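Local atomic coordinates of Lmo0135 protein (Listeria monocytogenes EGD-e, PDB entry 5ISU), a protein that probably binds peptides outside the cell as the substrate-binding component of an ABC transporter. Residues Q45-G58 / E145-H157. Numbering follows the deposited sequence.
Sequences QQAVYAPLFWEVDG and ENTIKTFFPIPKH. With EDO (1,2-ethanediol), chain B.
The ring of F152 is sandwiched between P51 and Q45. P51 CB makes a CH-pi contact with one face, 3.8 Å from the F152 ring centroid and 13° off its normal. Q45 NE2 lies over the centre of the opposite face, the amide plane turned 57° from the ring. Q45 reaches there on an extended chain, CG anti to the backbone N (chi1 164°). The Y49 carbonyl O meets the F152 rim at CE2 (3.5 Å), and Q46, bent at chi2, brings OE1 to CZ; its NE2 is hydrogen-bonded to R493 O.

Beside this sandwich a backbone hydrogen bond from L52 N to F151 O (2.8 Å) joins the segments. L52 and F151 then run side by side, CD1 of L52 touching CD2 of F151 at 3.5 Å. Farther along, K149 bends at chi2, laying CD against F53 CB and CG and carrying NZ over the F53 ring, a cation-pi contact 3.9 Å from the centroid; NZ also makes a weak hydrogen bond to G58 O. I148 CG2 packs obliquely against the same ring at CE1. Two waters bridge the backbones: water 1 donates to A50 O and P153 O, and water 2 accepts from F53 N and F151 N.

The contact thus packs the end of helix 39-48 and the loop after it against the link between helices 144-148 and 156-159 in this family 5 solute-binding protein. Strands 63-68 and 74-79 receive F53, L52 and I148, and helix 93-104 packs against F151, P153 and I154.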
loop_
_atom_site.group_PDB
_atom_site.type_symbol
_atom_site.label_atom_id
_atom_site.label_comp_id
_atom_site.label_asym_id
_atom_site.label_seq_id
_atom_site.Cartn_x
_atom_site.Cartn_y
_atom_site.Cartn_z
ATOM N N GLN A 45 -0.290 -0.489 14.499
ATOM C CA GLN A 45 1.073 -1.027 14.577
ATOM C C GLN A 45 2.159 0.049 14.449
ATOM O O GLN A 45 3.187 -0.016 15.115
ATOM C CB GLN A 45 1.258 -2.077 13.496
ATOM C CG GLN A 45 2.700 -2.443 13.209
ATOM C CD GLN A 45 2.790 -3.501 12.129
ATOM O OE1 GLN A 45 2.178 -4.549 12.249
ATOM N NE2 GLN A 45 3.550 -3.229 11.078
ATOM N N GLN A 46 1.921 1.039 13.594
ATOM C CA GLN A 46 2.891 2.115 13.375
ATOM C C GLN A 46 3.179 2.866 14.673
ATOM O O GLN A 46 4.276 3.365 14.879
ATOM C CB GLN A 46 2.361 3.102 12.339
ATOM C CG GLN A 46 3.388 4.091 11.831
ATOM C CD GLN A 46 4.465 3.424 11.012
ATOM O OE1 GLN A 46 4.293 2.302 10.532
ATOM N NE2 GLN A 46 5.564 4.121 10.817
ATOM N N ALA A 47 2.186 2.927 15.548
ATOM C CA ALA A 47 2.341 3.617 16.816
ATOM C C ALA A 47 2.993 2.731 17.878
ATOM O O ALA A 47 3.691 3.222 18.730
ATOM C CB ALA A 47 0.994 4.099 17.309
ATOM N N VAL A 48 2.802 1.425 17.788
ATOM C CA VAL A 48 3.284 0.499 18.811
ATOM C C VAL A 48 4.642 -0.114 18.512
ATOM O O VAL A 48 5.411 -0.362 19.441
ATOM C CB VAL A 48 2.226 -0.600 19.057
ATOM C CG1 VAL A 48 2.700 -1.622 20.082
ATOM C CG2 VAL A 48 0.918 0.057 19.502
ATOM N N TYR A 49 4.936 -0.348 17.231
ATOM C CA TYR A 49 6.202 -0.939 16.811
ATOM C C TYR A 49 7.036 -0.032 15.912
ATOM O O TYR A 49 6.517 0.595 15.009
ATOM C CB TYR A 49 5.937 -2.216 16.021
ATOM C CG TYR A 49 5.310 -3.353 16.799
ATOM C CD1 TYR A 49 3.927 -3.424 16.987
ATOM C CD2 TYR A 49 6.096 -4.389 17.301
ATOM C CE1 TYR A 49 3.356 -4.486 17.667
ATOM C CE2 TYR A 49 5.533 -5.446 17.988
ATOM C CZ TYR A 49 4.170 -5.491 18.158
ATOM O OH TYR A 49 3.635 -6.529 18.835
ATOM N N ALA A 50 8.343 -0.025 16.148
ATOM C CA ALA A 50 9.285 0.709 15.337
ATOM C C ALA A 50 9.944 -0.256 14.308
ATOM O O ALA A 50 10.146 -1.438 14.607
ATOM C CB ALA A 50 10.340 1.333 16.222
ATOM N N PRO A 51 10.261 0.243 13.090
ATOM C CA PRO A 51 10.950 -0.576 12.083
ATOM C C PRO A 51 12.488 -0.409 12.152
ATOM O O PRO A 51 12.986 0.425 12.906
ATOM C CB PRO A 51 10.430 0.017 10.784
ATOM C CG PRO A 51 10.349 1.489 11.101
ATOM C CD PRO A 51 9.883 1.563 12.538
ATOM N N LEU A 52 13.235 -1.191 11.377
ATOM C CA LEU A 52 14.692 -1.011 11.345
ATOM C C LEU A 52 14.988 0.326 10.660
ATOM O O LEU A 52 15.836 1.093 11.114
ATOM C CB LEU A 52 15.381 -2.145 10.598
ATOM C CG LEU A 52 15.232 -3.531 11.224
ATOM C CD1 LEU A 52 15.792 -4.597 10.292
ATOM C CD2 LEU A 52 15.905 -3.592 12.584
ATOM N N PHE A 53 14.275 0.578 9.563
ATOM C CA PHE A 53 14.402 1.803 8.782
ATOM C C PHE A 53 13.009 2.287 8.441
ATOM O O PHE A 53 12.082 1.481 8.352
ATOM C CB PHE A 53 15.156 1.540 7.489
ATOM C CG PHE A 53 16.559 1.051 7.697
ATOM C CD1 PHE A 53 16.811 -0.294 7.867
ATOM C CD2 PHE A 53 17.621 1.945 7.724
ATOM C CE1 PHE A 53 18.107 -0.754 8.052
ATOM C CE2 PHE A 53 18.913 1.505 7.914
ATOM C CZ PHE A 53 19.164 0.145 8.075
ATOM N N TRP A 54 12.857 3.597 8.262
ATOM C CA TRP A 54 11.571 4.150 7.888
ATOM C C TRP A 54 11.397 3.957 6.380
ATOM O O TRP A 54 12.207 4.411 5.609
ATOM C CB TRP A 54 11.478 5.640 8.243
ATOM C CG TRP A 54 11.642 5.968 9.694
ATOM C CD1 TRP A 54 12.689 6.610 10.267
ATOM C CD2 TRP A 54 10.730 5.662 10.758
ATOM N NE1 TRP A 54 12.485 6.751 11.614
ATOM C CE2 TRP A 54 11.290 6.170 11.944
ATOM C CE3 TRP A 54 9.497 5.021 10.818
ATOM C CZ2 TRP A 54 10.657 6.056 13.182
ATOM C CZ3 TRP A 54 8.857 4.898 12.060
ATOM C CH2 TRP A 54 9.442 5.399 13.219
ATOM N N GLU A 55 10.331 3.269 5.989
ATOM C CA GLU A 55 10.026 2.962 4.586
ATOM C C GLU A 55 9.897 4.179 3.677
ATOM O O GLU A 55 10.479 4.211 2.600
ATOM C CB GLU A 55 8.712 2.139 4.513
ATOM C CG GLU A 55 8.155 1.916 3.103
ATOM C CD GLU A 55 6.943 0.987 3.057
ATOM O OE1 GLU A 55 6.395 0.661 4.124
ATOM O OE2 GLU A 55 6.534 0.589 1.936
ATOM N N VAL A 56 9.130 5.172 4.120
ATOM C CA VAL A 56 8.857 6.360 3.304
ATOM C C VAL A 56 10.124 7.039 2.748
ATOM O O VAL A 56 10.092 7.528 1.640
ATOM C CB VAL A 56 7.929 7.347 4.066
ATOM C CG1 VAL A 56 8.689 8.084 5.158
ATOM C CG2 VAL A 56 7.280 8.331 3.119
ATOM N N ASP A 57 11.242 7.018 3.474
ATOM C CA ASP A 57 12.502 7.647 2.983
ATOM C C ASP A 57 13.777 6.810 3.166
ATOM O O ASP A 57 14.875 7.274 2.846
ATOM C CB ASP A 57 12.708 9.011 3.659
ATOM C CG ASP A 57 12.751 8.915 5.190
ATOM O OD1 ASP A 57 12.826 7.787 5.737
ATOM O OD2 ASP A 57 12.700 9.977 5.845
ATOM N N GLY A 58 13.645 5.587 3.672
ATOM C CA GLY A 58 14.826 4.740 3.897
ATOM C C GLY A 58 15.775 5.179 5.021
ATOM O O GLY A 58 16.862 4.624 5.170
ATOM N N GLU A 145 16.893 -5.321 -0.274
ATOM C CA GLU A 145 17.137 -4.062 0.425
ATOM C C GLU A 145 15.806 -3.454 0.887
ATOM O O GLU A 145 15.713 -2.935 1.998
ATOM C CB GLU A 145 17.870 -3.059 -0.459
ATOM C CG GLU A 145 18.068 -1.686 0.200
ATOM C CD GLU A 145 19.008 -0.755 -0.564
ATOM O OE1 GLU A 145 19.384 -1.054 -1.734
ATOM O OE2 GLU A 145 19.376 0.287 0.024
ATOM N N ASN A 146 14.788 -3.529 0.032
ATOM C CA ASN A 146 13.463 -3.013 0.357
ATOM C C ASN A 146 12.818 -3.802 1.505
ATOM O O ASN A 146 12.166 -3.216 2.391
ATOM C CB ASN A 146 12.561 -3.076 -0.860
ATOM C CG ASN A 146 11.175 -2.528 -0.585
ATOM O OD1 ASN A 146 11.004 -1.342 -0.314
ATOM N ND2 ASN A 146 10.178 -3.391 -0.663
ATOM N N THR A 147 12.974 -5.124 1.478
ATOM C CA THR A 147 12.450 -5.976 2.538
ATOM C C THR A 147 13.078 -5.565 3.889
ATOM O O THR A 147 12.396 -5.517 4.904
ATOM C CB THR A 147 12.744 -7.461 2.238
ATOM O OG1 THR A 147 12.171 -7.814 0.975
ATOM C CG2 THR A 147 12.171 -8.335 3.293
ATOM N N ILE A 148 14.374 -5.263 3.898
ATOM C CA ILE A 148 15.028 -4.799 5.123
ATOM C C ILE A 148 14.452 -3.441 5.579
ATOM O O ILE A 148 14.318 -3.201 6.774
ATOM C CB ILE A 148 16.564 -4.691 4.952
ATOM C CG1 ILE A 148 17.181 -6.084 4.856
ATOM C CG2 ILE A 148 17.215 -3.972 6.130
ATOM C CD1 ILE A 148 18.670 -6.060 4.571
ATOM N N LYS A 149 14.127 -2.571 4.617
ATOM C CA LYS A 149 13.565 -1.233 4.899
ATOM C C LYS A 149 12.082 -1.215 5.293
ATOM O O LYS A 149 11.555 -0.149 5.578
ATOM C CB LYS A 149 13.711 -0.317 3.687
ATOM C CG LYS A 149 15.105 -0.135 3.151
ATOM C CD LYS A 149 16.027 0.596 4.083
ATOM C CE LYS A 149 17.288 0.967 3.324
ATOM N NZ LYS A 149 18.220 1.726 4.190
ATOM N N THR A 150 11.412 -2.366 5.261
ATOM C CA THR A 150 9.993 -2.486 5.646
ATOM C C THR A 150 9.838 -3.543 6.758
ATOM O O THR A 150 8.783 -4.163 6.896
ATOM C CB THR A 150 9.099 -2.863 4.422
ATOM O OG1 THR A 150 9.556 -4.097 3.824
ATOM C CG2 THR A 150 9.118 -1.758 3.358
ATOM N N PHE A 151 10.870 -3.668 7.599
ATOM C CA PHE A 151 10.945 -4.684 8.628
ATOM C C PHE A 151 10.786 -4.172 10.072
ATOM O O PHE A 151 11.567 -3.317 10.538
ATOM C CB PHE A 151 12.309 -5.368 8.500
ATOM C CG PHE A 151 12.425 -6.634 9.281
ATOM C CD1 PHE A 151 12.058 -7.834 8.709
ATOM C CD2 PHE A 151 12.900 -6.632 10.575
ATOM C CE1 PHE A 151 12.147 -9.019 9.419
ATOM C CE2 PHE A 151 13.003 -7.810 11.288
ATOM C CZ PHE A 151 12.629 -9.012 10.701
ATOM N N PHE A 152 9.807 -4.745 10.778
ATOM C CA PHE A 152 9.514 -4.423 12.187
ATOM C C PHE A 152 9.834 -5.663 13.025
ATOM O O PHE A 152 9.192 -6.688 12.846
ATOM C CB PHE A 152 8.024 -4.080 12.386
ATOM C CG PHE A 152 7.559 -2.834 11.669
ATOM C CD1 PHE A 152 7.281 -2.856 10.314
ATOM C CD2 PHE A 152 7.334 -1.648 12.374
ATOM C CE1 PHE A 152 6.824 -1.707 9.658
ATOM C CE2 PHE A 152 6.891 -0.499 11.732
ATOM C CZ PHE A 152 6.630 -0.530 10.369
ATOM N N PRO A 153 10.828 -5.589 13.929
ATOM C CA PRO A 153 11.088 -6.779 14.717
ATOM C C PRO A 153 10.063 -7.023 15.823
ATOM O O PRO A 153 9.360 -6.085 16.261
ATOM C CB PRO A 153 12.469 -6.508 15.330
ATOM C CG PRO A 153 12.628 -5.046 15.307
ATOM C CD PRO A 153 11.877 -4.571 14.102
ATOM N N ILE A 154 9.947 -8.294 16.218
ATOM C CA ILE A 154 9.083 -8.687 17.347
ATOM C C ILE A 154 9.993 -9.178 18.488
ATOM O O ILE A 154 11.163 -9.441 18.269
ATOM C CB ILE A 154 7.961 -9.678 16.950
ATOM C CG1 ILE A 154 8.505 -11.018 16.431
ATOM C CG2 ILE A 154 7.080 -9.040 15.889
ATOM C CD1 ILE A 154 7.413 -12.029 16.120
ATOM N N PRO A 155 9.482 -9.212 19.721
ATOM C CA PRO A 155 10.369 -9.605 20.822
ATOM C C PRO A 155 10.516 -11.121 21.034
ATOM O O PRO A 155 9.525 -11.840 21.138
ATOM C CB PRO A 155 9.742 -8.924 22.031
ATOM C CG PRO A 155 8.323 -8.696 21.674
ATOM C CD PRO A 155 8.232 -8.591 20.194
ATOM N N LYS A 156 11.766 -11.574 21.105
ATOM C CA LYS A 156 12.090 -12.973 21.307
ATOM C C LYS A 156 11.620 -13.434 22.703
ATOM O O LYS A 156 10.937 -14.458 22.827
ATOM C CB LYS A 156 13.603 -13.172 21.117
ATOM C CG LYS A 156 14.156 -14.586 21.325
ATOM C CD LYS A 156 15.655 -14.587 21.035
ATOM C CE LYS A 156 16.345 -15.908 21.368
ATOM N NZ LYS A 156 15.873 -17.048 20.534
ATOM N N HIS A 157 11.911 -12.639 23.738
ATOM C CA HIS A 157 11.519 -13.020 25.099
ATOM C C HIS A 157 9.996 -13.246 25.273
ATOM O O HIS A 157 9.569 -13.925 26.199
ATOM C CB HIS A 157 12.048 -12.013 26.134
ATOM C CG HIS A 157 11.308 -10.711 26.158
ATOM N ND1 HIS A 157 11.572 -9.686 25.276
ATOM C CD2 HIS A 157 10.325 -10.265 26.975
ATOM C CE1 HIS A 157 10.762 -8.674 25.531
ATOM N NE2 HIS A 157 10.006 -8.993 26.567
HETATM C C1 EDO B . 15.066 -18.860 17.084
HETATM O O1 EDO B . 13.964 -19.029 16.190
HETATM C C2 EDO B . 16.078 -17.911 16.460
HETATM O O2 EDO B . 16.577 -17.014 17.451
HETATM O O HOH W 1 9.622 -3.367 16.676
HETATM O O HOH W 2 12.624 -1.466 8.320
HETATM O O HOH W 3 8.368 -0.324 0.034
#